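Local coordinates for protein NADPH-flavin oxidoreductase (Helicobacter pylori, PDB 2H0U) that binds flavin mononucleotide and, as a member of the nitroreductase family, probably carries out NAD(P)H-linked redox chemistry on flavins or nitrogen-containing compounds, at residues E31-V36 / L156-C161; R38-S43 / M146-M151; I44-W49 / F135-K140; K87-T90 / Y95-K98. All blocks are in the same frame, centred on the assembly; numbering follows the deposited sequence.

Contact 1 of 4, residues E31-V36 / L156-C161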
# COMPACT_ATOMS: atom_id res chain seq x y z
N GLU A 31 -3.86 20.70 -0.78
CA GLU A 31 -2.43 20.84 -0.56
C GLU A 31 -2.05 19.97 0.63
O GLU A 31 -0.98 19.37 0.65
CB GLU A 31 -2.09 22.32 -0.27
CG GLU A 31 -2.09 23.17 -1.55
CD GLU A 31 -2.06 24.67 -1.28
OE1 GLU A 31 -2.27 25.11 -0.11
OE2 GLU A 31 -1.88 25.42 -2.28
N ALA A 32 -2.92 19.88 1.62
CA ALA A 32 -2.61 18.99 2.78
C ALA A 32 -2.57 17.53 2.37
O ALA A 32 -1.69 16.79 2.82
CB ALA A 32 -3.61 19.17 3.91
N LEU A 33 -3.49 17.12 1.51
CA LEU A 33 -3.50 15.72 1.06
C LEU A 33 -2.26 15.39 0.24
O LEU A 33 -1.69 14.32 0.37
CB LEU A 33 -4.82 15.39 0.30
CG LEU A 33 -6.10 15.36 1.13
CD1 LEU A 33 -7.30 15.12 0.24
CD2 LEU A 33 -6.05 14.32 2.28
N VAL A 34 -1.81 16.33 -0.58
CA VAL A 34 -0.59 16.10 -1.38
C VAL A 34 0.60 15.96 -0.42
O VAL A 34 1.46 15.09 -0.60
CB VAL A 34 -0.30 17.28 -2.36
CG1 VAL A 34 1.10 17.07 -3.02
CG2 VAL A 34 -1.36 17.34 -3.41
N GLU A 35 0.60 16.80 0.61
CA GLU A 35 1.60 16.69 1.67
C GLU A 35 1.60 15.32 2.37
O GLU A 35 2.66 14.75 2.64
CB GLU A 35 1.47 17.86 2.66
CG GLU A 35 2.50 17.86 3.80
CD GLU A 35 3.94 18.16 3.36
OE1 GLU A 35 4.21 18.50 2.17
OE2 GLU A 35 4.81 18.13 4.23
N VAL A 36 0.41 14.80 2.68
CA VAL A 36 0.29 13.42 3.19
C VAL A 36 1.03 12.43 2.27
O VAL A 36 1.81 11.59 2.75
CB VAL A 36 -1.21 13.03 3.40
CG1 VAL A 36 -1.37 11.54 3.76
CG2 VAL A 36 -1.83 13.89 4.52
N LEU A 156 -10.53 14.23 6.92
CA LEU A 156 -11.08 15.55 6.54
C LEU A 156 -12.51 15.54 6.04
O LEU A 156 -13.02 16.58 5.68
CB LEU A 156 -10.19 16.23 5.49
CG LEU A 156 -8.80 16.66 5.93
CD1 LEU A 156 -7.94 17.12 4.75
CD2 LEU A 156 -8.90 17.77 7.02
N GLY A 157 -13.16 14.38 6.01
CA GLY A 157 -14.54 14.27 5.53
C GLY A 157 -14.65 14.24 4.02
O GLY A 157 -15.73 14.51 3.45
N ILE A 158 -13.55 13.85 3.38
CA ILE A 158 -13.44 13.85 1.92
C ILE A 158 -13.48 12.39 1.45
O ILE A 158 -12.93 11.51 2.11
CB ILE A 158 -12.12 14.55 1.44
CG1 ILE A 158 -12.17 16.05 1.79
CG2 ILE A 158 -11.87 14.39 -0.09
CD1 ILE A 158 -10.82 16.75 1.71
N ASP A 159 -14.13 12.14 0.33
CA ASP A 159 -14.23 10.76 -0.15
C ASP A 159 -13.23 10.45 -1.20
O ASP A 159 -12.55 11.34 -1.69
CB ASP A 159 -15.65 10.50 -0.66
CG ASP A 159 -16.65 10.57 0.46
OD1 ASP A 159 -16.79 9.54 1.18
OD2 ASP A 159 -17.32 11.61 0.58
N SER A 160 -13.06 9.15 -1.48
CA SER A 160 -12.03 8.73 -2.45
C SER A 160 -12.43 7.39 -3.05
O SER A 160 -13.35 6.73 -2.53
CB SER A 160 -10.64 8.63 -1.78
OG SER A 160 -10.61 7.58 -0.81
N CYS A 161 -11.78 7.02 -4.15
CA CYS A 161 -11.87 5.69 -4.70
C CYS A 161 -10.52 5.33 -5.31
O CYS A 161 -9.99 6.08 -6.13
CB CYS A 161 -13.00 5.57 -5.75
SG CYS A 161 -13.27 3.80 -6.26

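Contact 2 of 4, residues R38-S43 / M146-M151. With FMN (flavin mononucleotide), chain B.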
# COMPACT_ATOMS: atom_id res chain seq x y z
N ARG A 38 3.39 13.18 0.02
CA ARG A 38 4.85 13.49 0.12
C ARG A 38 5.54 12.81 1.33
O ARG A 38 6.64 12.28 1.22
CB ARG A 38 5.08 15.01 0.21
CG ARG A 38 6.55 15.39 -0.01
CD ARG A 38 6.75 16.92 -0.03
NE ARG A 38 6.70 17.47 1.33
CZ ARG A 38 7.74 17.58 2.16
NH1 ARG A 38 8.96 17.21 1.76
NH2 ARG A 38 7.55 18.09 3.39
N LEU A 39 4.84 12.77 2.44
CA LEU A 39 5.40 12.28 3.70
C LEU A 39 5.27 10.78 3.89
O LEU A 39 5.73 10.25 4.92
CB LEU A 39 4.73 13.00 4.88
CG LEU A 39 5.00 14.51 4.86
CD1 LEU A 39 4.16 15.12 5.95
CD2 LEU A 39 6.50 14.83 5.13
N ALA A 40 4.66 10.07 2.94
CA ALA A 40 4.55 8.62 3.08
C ALA A 40 5.90 7.92 3.21
O ALA A 40 6.90 8.35 2.61
CB ALA A 40 3.76 8.01 1.90
N PRO A 41 5.95 6.81 3.99
CA PRO A 41 7.20 6.00 4.08
C PRO A 41 7.37 5.11 2.88
O PRO A 41 6.38 4.80 2.18
CB PRO A 41 6.98 5.12 5.32
CG PRO A 41 5.39 4.96 5.39
CD PRO A 41 4.84 6.28 4.82
N SER A 42 8.61 4.70 2.65
CA SER A 42 8.90 3.78 1.55
C SER A 42 10.09 2.94 1.96
O SER A 42 10.89 3.37 2.78
CB SER A 42 9.25 4.55 0.27
OG SER A 42 10.27 5.51 0.52
N SER A 43 10.22 1.76 1.36
CA SER A 43 11.35 0.89 1.64
C SER A 43 12.67 1.61 1.35
O SER A 43 12.85 2.18 0.26
CB SER A 43 11.24 -0.38 0.81
OG SER A 43 12.23 -1.30 1.24
N MSE A 146 -0.74 6.12 -1.60
CA MSE A 146 -2.17 6.31 -1.94
C MSE A 146 -3.08 6.00 -0.75
O MSE A 146 -4.03 6.75 -0.46
CB MSE A 146 -2.54 5.42 -3.16
CG MSE A 146 -4.04 5.40 -3.40
SE MSE A 146 -4.58 4.11 -4.78
CE MSE A 146 -4.27 2.44 -3.79
N ALA A 147 -2.78 4.92 -0.02
CA ALA A 147 -3.56 4.56 1.20
C ALA A 147 -3.56 5.70 2.23
O ALA A 147 -4.61 6.04 2.80
CB ALA A 147 -2.99 3.24 1.86
N ASN A 148 -2.38 6.26 2.51
CA ASN A 148 -2.26 7.32 3.46
C ASN A 148 -3.13 8.53 3.05
O ASN A 148 -3.81 9.16 3.89
CB ASN A 148 -0.79 7.73 3.62
CG ASN A 148 -0.01 6.73 4.44
OD1 ASN A 148 -0.57 5.69 4.81
ND2 ASN A 148 1.24 7.03 4.74
N MSE A 149 -3.10 8.86 1.76
CA MSE A 149 -3.94 9.95 1.24
C MSE A 149 -5.43 9.66 1.41
O MSE A 149 -6.20 10.53 1.80
CB MSE A 149 -3.60 10.24 -0.24
CG MSE A 149 -2.20 10.88 -0.32
SE MSE A 149 -1.74 11.37 -2.16
CE MSE A 149 -3.12 12.77 -2.53
N MSE A 150 -5.88 8.45 1.07
CA MSE A 150 -7.31 8.13 1.25
C MSE A 150 -7.71 8.18 2.70
O MSE A 150 -8.80 8.66 3.03
CB MSE A 150 -7.61 6.74 0.69
CG MSE A 150 -7.35 6.79 -0.79
SE MSE A 150 -8.01 5.12 -1.58
CE MSE A 150 -6.77 3.90 -0.81
N MSE A 151 -6.83 7.70 3.60
CA MSE A 151 -7.19 7.73 5.00
C MSE A 151 -7.20 9.17 5.55
O MSE A 151 -8.09 9.54 6.31
CB MSE A 151 -6.26 6.79 5.82
CG MSE A 151 -6.66 6.71 7.29
SE MSE A 151 -8.25 5.55 7.38
CE MSE A 151 -8.15 4.59 5.65
N1 FMN B . 13.17 -0.11 8.30
C2 FMN B . 14.02 -1.06 8.85
O2 FMN B . 14.81 -0.72 9.71
N3 FMN B . 14.02 -2.36 8.40
C4 FMN B . 13.18 -2.73 7.39
O4 FMN B . 13.08 -3.92 7.09
C4A FMN B . 12.34 -1.76 6.80
N5 FMN B . 11.49 -2.11 5.78
C5A FMN B . 10.58 -1.20 5.26
C6 FMN B . 9.72 -1.65 4.24
C7 FMN B . 8.81 -0.72 3.71
C7M FMN B . 7.66 -1.27 2.91
C8 FMN B . 8.78 0.62 4.14
C8M FMN B . 7.58 1.50 3.76
C9 FMN B . 9.63 1.03 5.15
C9A FMN B . 10.56 0.12 5.70
N10 FMN B . 11.46 0.52 6.70
C10 FMN B . 12.32 -0.45 7.27
C1' FMN B . 11.50 1.92 7.23
C2' FMN B . 11.97 2.94 6.17
O2' FMN B . 13.37 3.04 6.25
C3' FMN B . 11.30 4.27 6.51
O3' FMN B . 9.90 4.15 6.39
C4' FMN B . 11.69 5.44 5.61
O4' FMN B . 13.06 5.72 5.82
C5' FMN B . 10.87 6.73 5.84
O5' FMN B . 11.07 7.12 7.21
P FMN B . 9.81 7.27 8.19
O1P FMN B . 9.05 5.97 8.09
O2P FMN B . 10.38 7.49 9.58
O3P FMN B . 8.96 8.44 7.76

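Contact 3 of 4, residues I44-W49 / F135-K140. With FMN (flavin mononucleotide), chain B.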
# COMPACT_ATOMS: atom_id res chain seq x y z
N ILE A 44 13.56 1.62 2.36
CA ILE A 44 14.91 2.22 2.30
C ILE A 44 14.81 3.75 2.17
O ILE A 44 15.77 4.43 1.83
CB ILE A 44 15.82 1.65 1.16
CG1 ILE A 44 15.51 0.17 0.86
CG2 ILE A 44 17.35 1.86 1.52
CD1 ILE A 44 16.33 -0.50 -0.28
N GLY A 45 13.63 4.27 2.51
CA GLY A 45 13.31 5.67 2.25
C GLY A 45 13.53 6.23 0.84
O GLY A 45 13.83 7.42 0.70
N LEU A 46 13.39 5.40 -0.20
CA LEU A 46 13.83 5.82 -1.54
C LEU A 46 12.80 6.70 -2.24
O LEU A 46 13.12 7.35 -3.22
CB LEU A 46 14.20 4.64 -2.43
CG LEU A 46 15.44 3.86 -1.97
CD1 LEU A 46 15.54 2.59 -2.85
CD2 LEU A 46 16.67 4.70 -2.01
N GLU A 47 11.56 6.74 -1.71
CA GLU A 47 10.47 7.55 -2.33
C GLU A 47 10.44 7.35 -3.84
O GLU A 47 10.55 8.32 -4.60
CB GLU A 47 10.67 9.06 -2.04
CG GLU A 47 10.66 9.47 -0.61
CD GLU A 47 11.20 10.91 -0.43
OE1 GLU A 47 10.56 11.86 -0.92
OE2 GLU A 47 12.22 11.07 0.25
N PRO A 48 10.28 6.08 -4.31
CA PRO A 48 10.50 5.84 -5.73
C PRO A 48 9.25 6.14 -6.56
O PRO A 48 8.68 5.23 -7.21
CB PRO A 48 10.82 4.34 -5.75
CG PRO A 48 9.82 3.78 -4.68
CD PRO A 48 9.90 4.84 -3.59
N TRP A 49 8.80 7.39 -6.47
CA TRP A 49 7.47 7.75 -6.93
C TRP A 49 7.35 9.17 -7.47
O TRP A 49 8.21 10.02 -7.23
CB TRP A 49 6.42 7.51 -5.84
CG TRP A 49 6.69 8.16 -4.51
CD1 TRP A 49 7.06 9.46 -4.28
CD2 TRP A 49 6.56 7.54 -3.23
NE1 TRP A 49 7.19 9.68 -2.92
CE2 TRP A 49 6.90 8.51 -2.25
CE3 TRP A 49 6.20 6.24 -2.80
CZ2 TRP A 49 6.83 8.25 -0.88
CZ3 TRP A 49 6.17 5.96 -1.42
CH2 TRP A 49 6.47 6.98 -0.48
N PHE A 135 10.02 -2.88 -10.82
CA PHE A 135 8.92 -1.91 -10.96
C PHE A 135 7.77 -2.19 -9.97
O PHE A 135 7.28 -1.27 -9.29
CB PHE A 135 8.38 -1.87 -12.38
CG PHE A 135 7.19 -1.00 -12.48
CD1 PHE A 135 7.34 0.38 -12.46
CD2 PHE A 135 5.92 -1.54 -12.41
CE1 PHE A 135 6.21 1.22 -12.48
CE2 PHE A 135 4.79 -0.71 -12.43
CZ PHE A 135 4.95 0.67 -12.46
N ASP A 136 7.36 -3.46 -9.88
CA ASP A 136 6.26 -3.78 -8.95
C ASP A 136 6.63 -3.54 -7.49
O ASP A 136 5.76 -3.23 -6.69
CB ASP A 136 5.72 -5.18 -9.15
CG ASP A 136 4.84 -5.30 -10.38
OD1 ASP A 136 4.26 -4.29 -10.82
OD2 ASP A 136 4.73 -6.42 -10.91
N TRP A 137 7.91 -3.73 -7.15
CA TRP A 137 8.40 -3.38 -5.81
C TRP A 137 8.24 -1.86 -5.49
O TRP A 137 7.70 -1.48 -4.44
CB TRP A 137 9.86 -3.82 -5.62
CG TRP A 137 10.45 -3.32 -4.32
CD1 TRP A 137 10.16 -3.77 -3.05
CD2 TRP A 137 11.41 -2.27 -4.17
NE1 TRP A 137 10.90 -3.05 -2.13
CE2 TRP A 137 11.68 -2.14 -2.80
CE3 TRP A 137 12.08 -1.42 -5.09
CZ2 TRP A 137 12.60 -1.19 -2.30
CZ3 TRP A 137 12.99 -0.47 -4.60
CH2 TRP A 137 13.25 -0.38 -3.19
N ALA A 138 8.62 -1.01 -6.43
CA ALA A 138 8.42 0.44 -6.26
C ALA A 138 6.94 0.77 -6.23
O ALA A 138 6.50 1.70 -5.51
CB ALA A 138 9.12 1.20 -7.40
N SER A 139 6.17 0.06 -7.07
CA SER A 139 4.70 0.24 -7.09
C SER A 139 4.03 -0.07 -5.74
O SER A 139 3.14 0.66 -5.28
CB SER A 139 4.10 -0.64 -8.21
OG SER A 139 2.66 -0.62 -8.22
N LYS A 140 4.47 -1.13 -5.09
CA LYS A 140 3.99 -1.41 -3.71
C LYS A 140 4.13 -0.17 -2.78
O LYS A 140 3.23 0.10 -1.96
CB LYS A 140 4.76 -2.63 -3.12
CG LYS A 140 4.37 -3.96 -3.80
CD LYS A 140 5.25 -5.13 -3.24
CE LYS A 140 5.17 -6.30 -4.24
NZ LYS A 140 5.75 -7.54 -3.57
N1 FMN B . 13.17 -0.11 8.30
C2 FMN B . 14.02 -1.06 8.85
O2 FMN B . 14.81 -0.72 9.71
N3 FMN B . 14.02 -2.36 8.40
C4 FMN B . 13.18 -2.73 7.39
O4 FMN B . 13.08 -3.92 7.09
C4A FMN B . 12.34 -1.76 6.80
N5 FMN B . 11.49 -2.11 5.78
C5A FMN B . 10.58 -1.20 5.26
C6 FMN B . 9.72 -1.65 4.24
C7 FMN B . 8.81 -0.72 3.71
C7M FMN B . 7.66 -1.27 2.91
C8 FMN B . 8.78 0.62 4.14
C8M FMN B . 7.58 1.50 3.76
C9 FMN B . 9.63 1.03 5.15
C9A FMN B . 10.56 0.12 5.70
N10 FMN B . 11.46 0.52 6.70
C10 FMN B . 12.32 -0.45 7.27
C1' FMN B . 11.50 1.92 7.23
C2' FMN B . 11.97 2.94 6.17
O2' FMN B . 13.37 3.04 6.25
C3' FMN B . 11.30 4.27 6.51
O3' FMN B . 9.90 4.15 6.39
C4' FMN B . 11.69 5.44 5.61
O4' FMN B . 13.06 5.72 5.82
C5' FMN B . 10.87 6.73 5.84
O5' FMN B . 11.07 7.12 7.21
P FMN B . 9.81 7.27 8.19
O1P FMN B . 9.05 5.97 8.09
O2P FMN B . 10.38 7.49 9.58
O3P FMN B . 8.96 8.44 7.76

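Contact 4 of 4, residues K87-T90 / Y95-K98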
# COMPACT_ATOMS: atom_id res chain seq x y z
N LYS A 87 11.16 3.01 -12.28
CA LYS A 87 11.71 1.79 -12.82
C LYS A 87 13.19 1.71 -12.50
O LYS A 87 13.87 2.74 -12.46
CB LYS A 87 11.56 1.85 -14.34
CG LYS A 87 10.11 1.78 -14.77
CD LYS A 87 9.98 1.73 -16.24
CE LYS A 87 8.52 1.39 -16.57
NZ LYS A 87 8.25 1.48 -18.03
N GLY A 88 13.66 0.47 -12.36
CA GLY A 88 15.10 0.15 -12.26
C GLY A 88 15.75 0.80 -11.04
O GLY A 88 16.85 1.32 -11.13
N VAL A 89 15.09 0.71 -9.90
CA VAL A 89 15.55 1.41 -8.69
C VAL A 89 16.44 0.40 -7.95
O VAL A 89 15.97 -0.34 -7.08
CB VAL A 89 14.38 1.90 -7.82
CG1 VAL A 89 14.89 2.51 -6.53
CG2 VAL A 89 13.56 2.97 -8.58
N THR A 90 17.69 0.35 -8.38
CA THR A 90 18.66 -0.68 -7.96
C THR A 90 19.82 -0.01 -7.22
O THR A 90 19.97 1.19 -7.33
CB THR A 90 19.24 -1.47 -9.15
OG1 THR A 90 19.88 -0.58 -10.09
CG2 THR A 90 18.17 -2.30 -9.86
N TYR A 95 19.24 7.03 -9.68
CA TYR A 95 18.21 7.57 -8.79
C TYR A 95 18.53 7.30 -7.31
O TYR A 95 18.35 8.17 -6.44
CB TYR A 95 16.79 6.96 -9.08
CG TYR A 95 15.80 7.49 -8.08
CD1 TYR A 95 15.41 8.83 -8.10
CD2 TYR A 95 15.34 6.68 -7.03
CE1 TYR A 95 14.52 9.36 -7.14
CE2 TYR A 95 14.47 7.20 -6.05
CZ TYR A 95 14.07 8.53 -6.12
OH TYR A 95 13.22 9.05 -5.17
N VAL A 96 18.97 6.08 -7.01
CA VAL A 96 19.29 5.73 -5.62
C VAL A 96 20.46 6.61 -5.12
O VAL A 96 20.40 7.15 -4.00
CB VAL A 96 19.57 4.21 -5.44
CG1 VAL A 96 20.25 3.93 -4.10
CG2 VAL A 96 18.21 3.43 -5.51
N LYS A 97 21.50 6.76 -5.94
CA LYS A 97 22.62 7.63 -5.55
C LYS A 97 22.07 9.05 -5.33
O LYS A 97 22.41 9.68 -4.35
CB LYS A 97 23.74 7.60 -6.59
CG LYS A 97 25.04 8.36 -6.18
CD LYS A 97 26.15 8.09 -7.14
CE LYS A 97 27.36 9.04 -6.92
NZ LYS A 97 28.57 8.62 -7.74
N LYS A 98 21.16 9.50 -6.20
CA LYS A 98 20.58 10.83 -6.08
C LYS A 98 19.76 11.08 -4.82
O LYS A 98 19.96 12.07 -4.15
CB LYS A 98 19.74 11.18 -7.31
CG LYS A 98 19.21 12.64 -7.34
CD LYS A 98 18.37 12.86 -8.58
CE LYS A 98 18.64 14.19 -9.23
NZ LYS A 98 17.59 14.50 -10.23

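Contact 1 of 4, residues E31-V36 / L156-C161
Leu33 leaves its helix facing Leu156 and Ile158, and both of its methyl groups are used against them. CB and CG carry the chain outward from helix 27-38, CG lying opposite the carbonyl carbon and alongside the backbone N (chi1 -69°), and the contacts across to 156-161 begin at the two methyls. Leu33 CD1 lies 4.1 Å from Ile158 CD1, the two side chains reaching for each other tip to tip. On the other branch Leu33 CD2 lies 4.2 Å from Leu156 CD1, and here the leucines run past one another in opposite directions. The contact is wholly apolar, made by methyl groups at van der Waals distance. Between its two partners the chain turns at Gly157, whose positive phi of 80° belongs to a Schellman motif that closes helix 131-155 and sends Ile158 back toward Leu33. Leu33 also packs on Ala152 of helix 131-155, while Leu156 touches Val6 of the second subunit. The cluster thus joins helix 27-38 to the C-terminal end of helix 131-155 and to the chain entering strand 159-163, which is outermost in this chain's sheet and carries Cys161, one of the residues of the FMN pocket.

Contact 2 of 4, residues R38-S43 / M146-M151
Asn148 extends its amide toward Ala40 and Pro41 through two torsions. With chi1 at -76° CG stands beside the backbone N, and with chi2 at 5° OD1 is turned back over CA, leaving ND2 as the leading atom. Asn148 ND2 lies 3.7 Å from Pro41 CD, the proline and the asparagine approaching from opposite directions, and 3.9 Å from Ala40 CB. Both are van der Waals contacts, so the amide is here a packing surface for the loop.

Pro41 has a second neighbour in the flavin mononucleotide. Pro41 CD rests against the Asn148 amide, whereas Pro41 CB is 3.3 Å from FMN O3' of the ribityl chain. Further along, the loop runs beside the dimethylbenzene end of the isoalloxazine: Ser42 C is 3.4 Å from FMN C8M and Ser43 N is 3.3 Å from FMN C8. Ser43 N is hydrogen-bonded to Gln141 OE1. The cofactor is shared between subunits, for Arg13, Lys204 and Arg206 of the second subunit hydrogen-bond to it, and Ser43 OG bonds to Glu164 OE1 of that subunit.

The loop after helix 27-38 is therefore laid between helix 131-155 and the cofactor on its way to strand 49-54. From the same helix the selenomethionines Met146, Met149 and Met150 all pack on strand 186-195, Met146 and Met150 also on strand 159-163 and Met149 on strand 49-54.

Contact 3 of 4, residues I44-W49 / F135-K140
Ile44 begins the approach to Trp137, its CD1 lying 4.2 Å from CH2 of the indole at an oblique angle to the ring. Gly45, at positive phi, passes the cofactor, with its CA 3.6 Å from FMN O4'. Leu46 then returns to the indole: its CD1 comes up in the ring plane, at the edge, 3.8 Å from Trp137 CH2, and the two side chains cross at about a right angle. Trp137 presents this edge because its CG is anti to the backbone N (chi1 173°), swinging the ring out to the loop, while NE1 is held by Glu164 OE1 of the second subunit. The CA of Glu47 sits 3.7 Å above the plane of the Trp49 indole, over its centre. Pro48 makes the second foothold on the helix, its CG 3.8 Å from Ala138 CB. It is also the centre of an inverse gamma turn in which Trp49 N bonds to Glu47 O at 2.7 Å, just as the chain enters strand 49-54. A loop passing from the flavin onto the long helix 131-155 in this way, with the other subunit completing the cofactor site, fits the dimeric nitroreductase fold.

Contact 4 of 4, residues K87-T90 / Y95-K98
An inverse gamma turn centred on Val89 packs against the first turn of helix 94-102, where Val89 and Thr90 meet Tyr95 and Val96. Val89 CG1 makes the apolar contacts: it stands anti to the backbone N (chi1 175°), and from that position it lies 3.6 Å from Val96 CG2, the two valine side chains passing at a slant. Val89 CG1 also comes to the edge of the Tyr95 ring, near its plane, 4.2 Å from Tyr95 CD2. Thr90 contributes its backbone, since its CB points away from the helix; its carbonyl O is 3.4 Å from Val96 CG2 and 3.6 Å from Val96 CB. That oxygen is hydrogen-bonded to Ser93 OG, which also bonds to Val96 N, so one hydroxyl ties the loop to the beginning of the helix. Thr90 OG1 is paired with Asp92 OD1.

The Tyr95 hydroxyl reaches beyond this pair of segments to Leu46 O, and to Trp207 NE1 of the second subunit. Val89 O bonds to Gln122 NE2 of helix 113-125, and the Val89 side chain touches Trp137 of helix 131-155. Val89 and Val96 both pack on Leu46. The turn thus links the end of strand 79-86 to helix 94-102, with helices 113-125 and 131-155 and the loop before strand 49-54 alongside.

From the N terminus, helix 27-38 opens contact 1 and the loop after it opens contacts 2 and 3 in turn. After strands 49-54 and 79-86, contact 4 opens and closes within a few residues, so it is a short local loop. Helix 131-155 then closes contact 3 and, further along, contact 2; the chain leaving that helix closes contact 1. The four loops are nested one inside another and none cross. Contacts 2 and 3 are joined by Ser42 and Glu47, contacts 3 and 4 by Leu46 and Tyr95, and contacts 1 and 2 by Val36 against Asn148. Contacts 1 to 3 tie helix 27-38 and the cofactor loop to helix 131-155 and the chain just after it; contact 4 adds helix 94-102 through the loop after strand 79-86.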